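Local coordinates for protein nucleoporin NUP170 (Chaetomium thermophilum, PDB 5HAX) that is probably a scaffold nucleoporin of the nuclear pore complex's inner ring, with an N-terminal beta-propeller, at residues N292-S297 with M310-T315; S380-R385 with F392-K397; N400-F405 with N438-I443. All blocks are in the same frame, centred on the assembly; numbering follows the deposited sequence.

Interaction 1. Residues N292-S297 with M310-T315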
loop_
_atom_site.group_PDB
_atom_site.type_symbol
_atom_site.label_atom_id
_atom_site.label_comp_id
_atom_site.label_asym_id
_atom_site.label_seq_id
_atom_site.Cartn_x
_atom_site.Cartn_y
_atom_site.Cartn_z
ATOM N N ASN A 292 -22.039 -5.409 -17.063
ATOM C CA ASN A 292 -21.389 -4.106 -17.071
ATOM C C ASN A 292 -20.088 -4.170 -16.280
ATOM O O ASN A 292 -20.012 -4.845 -15.249
ATOM C CB ASN A 292 -22.295 -3.027 -16.461
ATOM C CG ASN A 292 -23.535 -2.754 -17.295
ATOM O OD1 ASN A 292 -23.448 -2.497 -18.495
ATOM N ND2 ASN A 292 -24.697 -2.808 -16.659
ATOM N N ILE A 293 -19.068 -3.466 -16.768
ATOM C CA ILE A 293 -17.844 -3.228 -16.008
ATOM C C ILE A 293 -18.033 -1.923 -15.243
ATOM O O ILE A 293 -18.264 -0.869 -15.846
ATOM C CB ILE A 293 -16.613 -3.161 -16.929
ATOM C CG1 ILE A 293 -16.410 -4.506 -17.634
ATOM C CG2 ILE A 293 -15.359 -2.782 -16.128
ATOM C CD1 ILE A 293 -15.270 -4.525 -18.639
ATOM N N VAL A 294 -17.933 -1.991 -13.914
ATOM C CA VAL A 294 -18.257 -0.847 -13.065
ATOM C C VAL A 294 -17.026 -0.092 -12.566
ATOM O O VAL A 294 -17.165 1.052 -12.108
ATOM C CB VAL A 294 -19.116 -1.289 -11.860
ATOM C CG1 VAL A 294 -20.408 -1.935 -12.335
ATOM C CG2 VAL A 294 -18.336 -2.236 -10.954
ATOM N N ALA A 295 -15.835 -0.685 -12.637
ATOM C CA ALA A 295 -14.653 -0.019 -12.109
ATOM C C ALA A 295 -13.397 -0.647 -12.691
ATOM O O ALA A 295 -13.381 -1.830 -13.041
ATOM C CB ALA A 295 -14.607 -0.092 -10.578
ATOM N N LEU A 296 -12.348 0.168 -12.785
ATOM C CA LEU A 296 -11.011 -0.286 -13.132
ATOM C C LEU A 296 -10.063 0.002 -11.975
ATOM O O LEU A 296 -10.349 0.821 -11.099
ATOM C CB LEU A 296 -10.490 0.398 -14.404
ATOM C CG LEU A 296 -11.349 0.279 -15.663
ATOM C CD1 LEU A 296 -10.690 1.015 -16.819
ATOM C CD2 LEU A 296 -11.601 -1.180 -16.027
ATOM N N SER A 297 -8.928 -0.689 -11.983
ATOM C CA SER A 297 -7.868 -0.444 -11.013
ATOM C C SER A 297 -6.521 -0.756 -11.652
ATOM O O SER A 297 -6.227 -1.926 -11.930
ATOM C CB SER A 297 -8.070 -1.289 -9.758
ATOM O OG SER A 297 -7.172 -0.889 -8.740
ATOM N N MET A 310 -6.956 -4.358 -13.517
ATOM C CA MET A 310 -8.082 -5.139 -13.025
ATOM C C MET A 310 -9.378 -4.434 -13.398
ATOM O O MET A 310 -9.484 -3.209 -13.285
ATOM C CB MET A 310 -8.023 -5.328 -11.506
ATOM C CG MET A 310 -9.014 -6.366 -10.989
ATOM S SD MET A 310 -9.289 -6.298 -9.208
ATOM C CE MET A 310 -10.299 -4.823 -9.078
ATOM N N ALA A 311 -10.360 -5.213 -13.840
ATOM C CA ALA A 311 -11.682 -4.705 -14.181
ATOM C C ALA A 311 -12.718 -5.497 -13.400
ATOM O O ALA A 311 -12.667 -6.731 -13.372
ATOM C CB ALA A 311 -11.948 -4.806 -15.686
ATOM N N LEU A 312 -13.641 -4.789 -12.758
ATOM C CA LEU A 312 -14.670 -5.397 -11.924
ATOM C C LEU A 312 -16.011 -5.336 -12.645
ATOM O O LEU A 312 -16.435 -4.261 -13.081
ATOM C CB LEU A 312 -14.768 -4.686 -10.573
ATOM C CG LEU A 312 -15.806 -5.263 -9.605
ATOM C CD1 LEU A 312 -15.405 -6.662 -9.160
ATOM C CD2 LEU A 312 -15.986 -4.351 -8.407
ATOM N N THR A 313 -16.670 -6.485 -12.763
ATOM C CA THR A 313 -18.004 -6.561 -13.336
ATOM C C THR A 313 -19.054 -6.335 -12.253
ATOM O O THR A 313 -18.783 -6.448 -11.056
ATOM C CB THR A 313 -18.245 -7.921 -13.994
ATOM O OG1 THR A 313 -18.298 -8.941 -12.989
ATOM C CG2 THR A 313 -17.151 -8.250 -14.998
ATOM N N ASP A 314 -20.276 -6.021 -12.691
ATOM C CA ASP A 314 -21.367 -5.861 -11.735
ATOM C C ASP A 314 -21.802 -7.185 -11.122
ATOM O O ASP A 314 -22.561 -7.172 -10.150
ATOM C CB ASP A 314 -22.567 -5.164 -12.392
ATOM C CG ASP A 314 -23.060 -5.874 -13.643
ATOM O OD1 ASP A 314 -23.725 -5.214 -14.466
ATOM O OD2 ASP A 314 -22.796 -7.082 -13.809
ATOM N N THR A 315 -21.335 -8.314 -11.654
ATOM C CA THR A 315 -21.575 -9.622 -11.057
ATOM C C THR A 315 -20.491 -10.020 -10.063
ATOM O O THR A 315 -20.583 -11.097 -9.466
ATOM C CB THR A 315 -21.683 -10.691 -12.149
ATOM O OG1 THR A 315 -20.528 -10.631 -12.994
ATOM C CG2 THR A 315 -22.937 -10.477 -12.987
#
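A beta hairpin of the Nup133-like beta-propeller domain brings strand 293-298 alongside strand 307-313, and a beta bulge breaks its regular pairing. The strand axes come within 4.7 Å at 152° between their N-to-C directions, which establishes an antiparallel pair. The bulge is seen in the register: Ile293 faces Thr313, but Ala295 already faces Leu312, so Val294 is the extra residue. Val294 N nevertheless reaches Leu312 O at 2.8 Å, while Leu312 N is bonded to Ala295 O. Beyond the bulge Ser297 and Met310 exchange both backbone bonds.

Side chains separate onto two faces. On one, the methyl of Ala311 is touched by two branches: Leu296 CD2 at 3.7 Å from Ala311 CB, and Ile293 CG2 a little farther off. Leu245 of the neighbouring strand 241-246 packs on this Ile293 and Leu296 side. On the other face Leu312 extends toward Phe391 of the next sheet. At the bulge, Val294 CG2 lies 4.1 Å from Leu312 CD2, and Val294 CG1 lies against Asp314 CB.

The open end is closed by a reciprocal pair. Asp314 N gives its hydrogen to Asn292 O at 2.8 Å. In return, the carboxylate, turned back over its own backbone (chi1 56°), receives Asn292 N at Asp314 OD1, 3.1 Å away and 57° out of the carboxylate plane.

Interaction 2. Residues S380-R385 with F392-K397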
loop_
_atom_site.group_PDB
_atom_site.type_symbol
_atom_site.label_atom_id
_atom_site.label_comp_id
_atom_site.label_asym_id
_atom_site.label_seq_id
_atom_site.Cartn_x
_atom_site.Cartn_y
_atom_site.Cartn_z
ATOM N N SER A 380 -22.429 -5.772 -7.777
ATOM C CA SER A 380 -21.299 -4.974 -7.316
ATOM C C SER A 380 -21.426 -3.566 -7.884
ATOM O O SER A 380 -21.397 -3.381 -9.107
ATOM C CB SER A 380 -19.977 -5.611 -7.741
ATOM O OG SER A 380 -19.792 -6.859 -7.096
ATOM N N ALA A 381 -21.569 -2.578 -6.998
ATOM C CA ALA A 381 -21.779 -1.193 -7.406
ATOM C C ALA A 381 -20.476 -0.407 -7.485
ATOM O O ALA A 381 -20.302 0.409 -8.397
ATOM C CB ALA A 381 -22.736 -0.500 -6.431
ATOM N N LEU A 382 -19.563 -0.636 -6.542
ATOM C CA LEU A 382 -18.278 0.046 -6.493
ATOM C C LEU A 382 -17.203 -0.967 -6.136
ATOM O O LEU A 382 -17.461 -1.925 -5.403
ATOM C CB LEU A 382 -18.277 1.181 -5.459
ATOM C CG LEU A 382 -19.270 2.320 -5.671
ATOM C CD1 LEU A 382 -19.367 3.171 -4.414
ATOM C CD2 LEU A 382 -18.853 3.166 -6.863
ATOM N N GLY A 383 -15.996 -0.742 -6.642
ATOM C CA GLY A 383 -14.891 -1.649 -6.380
ATOM C C GLY A 383 -13.559 -0.937 -6.403
ATOM O O GLY A 383 -13.353 0.011 -7.168
ATOM N N PHE A 384 -12.639 -1.414 -5.561
ATOM C CA PHE A 384 -11.317 -0.818 -5.417
ATOM C C PHE A 384 -10.283 -1.909 -5.182
ATOM O O PHE A 384 -10.558 -2.894 -4.488
ATOM C CB PHE A 384 -11.280 0.176 -4.247
ATOM C CG PHE A 384 -12.370 1.210 -4.287
ATOM C CD1 PHE A 384 -12.144 2.450 -4.858
ATOM C CD2 PHE A 384 -13.619 0.943 -3.749
ATOM C CE1 PHE A 384 -13.146 3.403 -4.895
ATOM C CE2 PHE A 384 -14.623 1.891 -3.784
ATOM C CZ PHE A 384 -14.384 3.122 -4.358
ATOM N N ARG A 385 -9.093 -1.728 -5.756
ATOM C CA ARG A 385 -7.956 -2.611 -5.514
ATOM C C ARG A 385 -6.747 -1.771 -5.135
ATOM O O ARG A 385 -6.452 -0.766 -5.790
ATOM C CB ARG A 385 -7.625 -3.475 -6.736
ATOM C CG ARG A 385 -6.502 -4.483 -6.488
ATOM C CD ARG A 385 -5.996 -5.109 -7.784
ATOM N NE ARG A 385 -4.978 -6.130 -7.542
ATOM C CZ ARG A 385 -3.681 -5.881 -7.370
ATOM N NH1 ARG A 385 -3.221 -4.637 -7.403
ATOM N NH2 ARG A 385 -2.839 -6.883 -7.154
ATOM N N PHE A 392 -11.761 -4.217 -2.138
ATOM C CA PHE A 392 -12.994 -3.760 -1.502
ATOM C C PHE A 392 -14.104 -3.742 -2.543
ATOM O O PHE A 392 -13.954 -3.109 -3.593
ATOM C CB PHE A 392 -12.831 -2.353 -0.910
ATOM C CG PHE A 392 -11.926 -2.289 0.289
ATOM C CD1 PHE A 392 -12.451 -2.117 1.557
ATOM C CD2 PHE A 392 -10.552 -2.381 0.148
ATOM C CE1 PHE A 392 -11.624 -2.046 2.664
ATOM C CE2 PHE A 392 -9.720 -2.313 1.253
ATOM C CZ PHE A 392 -10.258 -2.145 2.509
ATOM N N ASP A 393 -15.217 -4.420 -2.252
ATOM C CA ASP A 393 -16.365 -4.472 -3.157
ATOM C C ASP A 393 -17.623 -4.069 -2.406
ATOM O O ASP A 393 -17.961 -4.671 -1.381
ATOM C CB ASP A 393 -16.540 -5.868 -3.758
ATOM C CG ASP A 393 -17.576 -5.896 -4.872
ATOM O OD1 ASP A 393 -18.036 -4.814 -5.290
ATOM O OD2 ASP A 393 -17.923 -6.998 -5.338
ATOM N N VAL A 394 -18.319 -3.060 -2.925
ATOM C CA VAL A 394 -19.574 -2.584 -2.353
ATOM C C VAL A 394 -20.692 -3.360 -3.043
ATOM O O VAL A 394 -21.023 -3.097 -4.200
ATOM C CB VAL A 394 -19.742 -1.074 -2.537
ATOM C CG1 VAL A 394 -21.038 -0.595 -1.895
ATOM C CG2 VAL A 394 -18.544 -0.330 -1.961
ATOM N N VAL A 395 -21.274 -4.324 -2.330
ATOM C CA VAL A 395 -22.351 -5.157 -2.855
ATOM C C VAL A 395 -23.674 -4.556 -2.404
ATOM O O VAL A 395 -23.878 -4.311 -1.209
ATOM C CB VAL A 395 -22.219 -6.614 -2.380
ATOM C CG1 VAL A 395 -23.339 -7.467 -2.961
ATOM C CG2 VAL A 395 -20.861 -7.178 -2.776
ATOM N N ARG A 396 -24.573 -4.335 -3.362
ATOM C CA ARG A 396 -25.809 -3.600 -3.124
ATOM C C ARG A 396 -27.014 -4.483 -3.427
ATOM O O ARG A 396 -27.869 -4.124 -4.243
ATOM C CB ARG A 396 -25.809 -2.326 -3.978
ATOM C CG ARG A 396 -26.578 -1.156 -3.396
ATOM C CD ARG A 396 -26.074 0.160 -3.980
ATOM N NE ARG A 396 -24.983 0.737 -3.197
ATOM C CZ ARG A 396 -24.213 1.741 -3.608
ATOM N NH1 ARG A 396 -23.250 2.207 -2.824
ATOM N NH2 ARG A 396 -24.398 2.282 -4.805
ATOM N N LYS A 397 -27.085 -5.649 -2.775
ATOM C CA LYS A 397 -28.197 -6.566 -3.009
ATOM C C LYS A 397 -29.528 -5.948 -2.613
ATOM O O LYS A 397 -30.558 -6.245 -3.231
ATOM C CB LYS A 397 -27.979 -7.868 -2.241
ATOM C CG LYS A 397 -27.057 -8.851 -2.939
ATOM C CD LYS A 397 -26.907 -10.131 -2.137
ATOM C CE LYS A 397 -26.068 -11.159 -2.881
ATOM N NZ LYS A 397 -26.692 -11.573 -4.168
#
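Asp393 OD2 lies 2.6 Å from Ser380 OG, the shortest polar approach between 380-385 and 392-397; Leu377 O is a second acceptor within reach of the same hydroxyl, so which one takes its proton is left open. Asp393 CG stands anti to the backbone N (chi1 -170°), which carries the carboxylate over toward strand 380-386, at Ser380. Its other oxygen, Asp393 OD1, is pressed to 2.9 Å from Leu382 O with no hydrogen bond between them, an unfavourable pairing as it stands; Leu382 O is taken by Val394 N.

The backbones run antiparallel, 172° between N-to-C directions. Ala381 N meets Val394 O at 2.9 Å, and Phe384 and Phe392 bond to each other through both N and O. On the face opposite Asp393, Leu382 CB rests 3.8 Å from Val394 CG2, and Phe392 O lies at the edge of the Phe384 ring. At the start of 380-386, Ala381 CB sits over one face of the Arg396 guanidinium, offset toward its rim; Asp402 anchors that group.

In the sheet this hairpin has 380-386 at the edge and 390-395 inside, bonded to strand 403-409. Ile443 of strand 440-445 touches both phenylalanines, and Leu312 of strand 307-313 packs against Asp393 on the other face.

Interaction 3. Residues N400-F405 with N438-I443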
loop_
_atom_site.group_PDB
_atom_site.type_symbol
_atom_site.label_atom_id
_atom_site.label_comp_id
_atom_site.label_asym_id
_atom_site.label_seq_id
_atom_site.Cartn_x
_atom_site.Cartn_y
_atom_site.Cartn_z
ATOM N N ASN A 400 -31.143 -0.280 0.395
ATOM C CA ASN A 400 -30.952 0.544 1.581
ATOM C C ASN A 400 -29.627 0.306 2.284
ATOM O O ASN A 400 -29.073 1.247 2.858
ATOM C CB ASN A 400 -32.085 0.297 2.583
ATOM C CG ASN A 400 -31.995 -1.070 3.233
ATOM O OD1 ASN A 400 -31.492 -1.208 4.349
ATOM N ND2 ASN A 400 -32.476 -2.092 2.533
ATOM N N GLN A 401 -29.100 -0.918 2.247
ATOM C CA GLN A 401 -27.923 -1.299 3.016
ATOM C C GLN A 401 -26.850 -1.844 2.087
ATOM O O GLN A 401 -27.111 -2.756 1.295
ATOM C CB GLN A 401 -28.283 -2.350 4.070
ATOM C CG GLN A 401 -27.177 -2.617 5.076
ATOM C CD GLN A 401 -27.530 -3.727 6.050
ATOM O OE1 GLN A 401 -28.465 -4.495 5.823
ATOM N NE2 GLN A 401 -26.781 -3.814 7.143
ATOM N N ASP A 402 -25.646 -1.285 2.189
ATOM C CA ASP A 402 -24.484 -1.813 1.491
ATOM C C ASP A 402 -23.803 -2.870 2.348
ATOM O O ASP A 402 -23.754 -2.755 3.575
ATOM C CB ASP A 402 -23.485 -0.699 1.166
ATOM C CG ASP A 402 -23.983 0.246 0.091
ATOM O OD1 ASP A 402 -25.022 -0.050 -0.534
ATOM O OD2 ASP A 402 -23.323 1.282 -0.139
ATOM N N MET A 403 -23.290 -3.906 1.690
ATOM C CA MET A 403 -22.436 -4.906 2.320
ATOM C C MET A 403 -21.048 -4.801 1.707
ATOM O O MET A 403 -20.912 -4.704 0.482
ATOM C CB MET A 403 -22.992 -6.320 2.133
ATOM C CG MET A 403 -24.320 -6.586 2.837
ATOM S SD MET A 403 -24.282 -6.323 4.627
ATOM C CE MET A 403 -22.971 -7.437 5.133
ATOM N N LEU A 404 -20.026 -4.819 2.557
ATOM C CA LEU A 404 -18.642 -4.642 2.133
ATOM C C LEU A 404 -17.934 -5.991 2.162
ATOM O O LEU A 404 -17.744 -6.574 3.234
ATOM C CB LEU A 404 -17.930 -3.641 3.042
ATOM C CG LEU A 404 -17.205 -2.499 2.339
ATOM C CD1 LEU A 404 -18.208 -1.579 1.664
ATOM C CD2 LEU A 404 -16.344 -1.735 3.334
ATOM N N PHE A 405 -17.548 -6.486 0.988
ATOM C CA PHE A 405 -16.659 -7.636 0.900
ATOM C C PHE A 405 -15.225 -7.138 0.804
ATOM O O PHE A 405 -14.915 -6.289 -0.038
ATOM C CB PHE A 405 -16.990 -8.515 -0.307
ATOM C CG PHE A 405 -16.011 -9.638 -0.513
ATOM C CD1 PHE A 405 -15.992 -10.721 0.350
ATOM C CD2 PHE A 405 -15.099 -9.603 -1.555
ATOM C CE1 PHE A 405 -15.086 -11.751 0.175
ATOM C CE2 PHE A 405 -14.193 -10.633 -1.737
ATOM C CZ PHE A 405 -14.187 -11.707 -0.872
ATOM N N ASN A 438 -26.377 3.550 5.418
ATOM C CA ASN A 438 -25.016 3.848 4.988
ATOM C C ASN A 438 -24.860 3.469 3.521
ATOM O O ASN A 438 -24.838 2.282 3.177
ATOM C CB ASN A 438 -24.000 3.104 5.848
ATOM C CG ASN A 438 -23.632 3.862 7.111
ATOM O OD1 ASN A 438 -22.823 4.790 7.078
ATOM N ND2 ASN A 438 -24.218 3.463 8.235
ATOM N N ARG A 439 -24.760 4.474 2.655
ATOM C CA ARG A 439 -24.419 4.280 1.252
ATOM C C ARG A 439 -22.952 4.641 1.061
ATOM O O ARG A 439 -22.560 5.793 1.275
ATOM C CB ARG A 439 -25.303 5.137 0.347
ATOM C CG ARG A 439 -25.092 4.886 -1.139
ATOM C CD ARG A 439 -25.973 5.789 -1.985
ATOM N NE ARG A 439 -26.235 5.220 -3.303
ATOM C CZ ARG A 439 -27.138 4.274 -3.543
ATOM N NH1 ARG A 439 -27.310 3.813 -4.774
ATOM N NH2 ARG A 439 -27.871 3.781 -2.550
ATOM N N THR A 440 -22.145 3.660 0.666
ATOM C CA THR A 440 -20.729 3.909 0.436
ATOM C C THR A 440 -20.544 4.778 -0.802
ATOM O O THR A 440 -21.195 4.573 -1.828
ATOM C CB THR A 440 -19.975 2.589 0.272
ATOM O OG1 THR A 440 -20.219 1.754 1.411
ATOM C CG2 THR A 440 -18.473 2.835 0.139
ATOM N N ILE A 441 -19.647 5.753 -0.693
ATOM C CA ILE A 441 -19.372 6.706 -1.762
ATOM C C ILE A 441 -17.977 6.498 -2.342
ATOM O O ILE A 441 -17.802 6.460 -3.560
ATOM C CB ILE A 441 -19.550 8.156 -1.259
ATOM C CG1 ILE A 441 -21.024 8.414 -0.928
ATOM C CG2 ILE A 441 -19.057 9.161 -2.303
ATOM C CD1 ILE A 441 -21.271 9.700 -0.179
ATOM N N GLU A 442 -16.972 6.364 -1.482
ATOM C CA GLU A 442 -15.591 6.302 -1.934
ATOM C C GLU A 442 -14.756 5.611 -0.867
ATOM O O GLU A 442 -15.086 5.654 0.322
ATOM C CB GLU A 442 -15.046 7.706 -2.223
ATOM C CG GLU A 442 -13.804 7.732 -3.094
ATOM C CD GLU A 442 -13.263 9.136 -3.297
ATOM O OE1 GLU A 442 -13.975 10.107 -2.961
ATOM O OE2 GLU A 442 -12.123 9.269 -3.792
ATOM N N ILE A 443 -13.675 4.969 -1.307
ATOM C CA ILE A 443 -12.729 4.302 -0.420
ATOM C C ILE A 443 -11.326 4.683 -0.868
ATOM O O ILE A 443 -10.987 4.529 -2.046
ATOM C CB ILE A 443 -12.911 2.771 -0.429
ATOM C CG1 ILE A 443 -14.322 2.408 0.048
ATOM C CG2 ILE A 443 -11.860 2.099 0.456
ATOM C CD1 ILE A 443 -14.645 0.923 -0.013
#
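Asp402 points its carboxylate across at the backbone of Thr440, while Leu404, two residues on, lays a methyl obliquely beside the Thr440 hydroxyl. The polar link is a single hydrogen bond: Thr440 N donates to Asp402 OD2 at 2.8 Å, nearly straight at 165°, and meets the oxygen nearly along its C-O axis. With Asp402 CG anti to the carbonyl carbon (chi1 -70°), the carboxylate comes forward from the loop just before strand 403-409, Asp402 OD2 lying 3.5 Å from Arg439 CA. The Arg396 guanidinium meets both oxygens: Arg396 NE is salt-bridged to Asp402 OD1, and Arg396 NH1 is 2.8 Å from Asp402 OD2, which thus faces Thr440 N and NH1 together.

Leu404 CD1 also touches the threonine hydroxyl, 3.9 Å from Thr440 OG1. The Val394 side chain touches Asp402, Leu404 and Thr440.

No backbone bond joins the two segments, and the nearest CA atoms, those of Asp402 and Arg439, are 6.1 Å apart. They therefore do not pair as strands. Strands 403-409 and 440-445 belong to different sheets, and just past Thr440 a classic beta bulge sets Ile441 and Glu442 against Leu477. Such side-chain packing between successive sheets is typical of the blades of a beta-propeller.

In the fold
The three contacts follow one another along the chain inside the beta-propeller domain and lie on the same side of the chain's centre. Interactions 1 and 2 are hairpins in two different sheets, centres about 9 Å apart, joined by a probable backbone hydrogen bond from Ser380 N to Asp314 O (2.8 Å). Interaction 3 is centred about 8 Å from interaction 2 and tied to it by the Arg396-Asp402 salt bridge; its 403-409 strand neighbours 390-395 in the same sheet, and its 440-445 strand lies in the following sheet. Interactions 1 and 3 do not touch, their nearest atoms being about 8 Å apart. Interaction 2 therefore bridges them, and the series traces three consecutive sheets, consistent with propeller blades packed side by side.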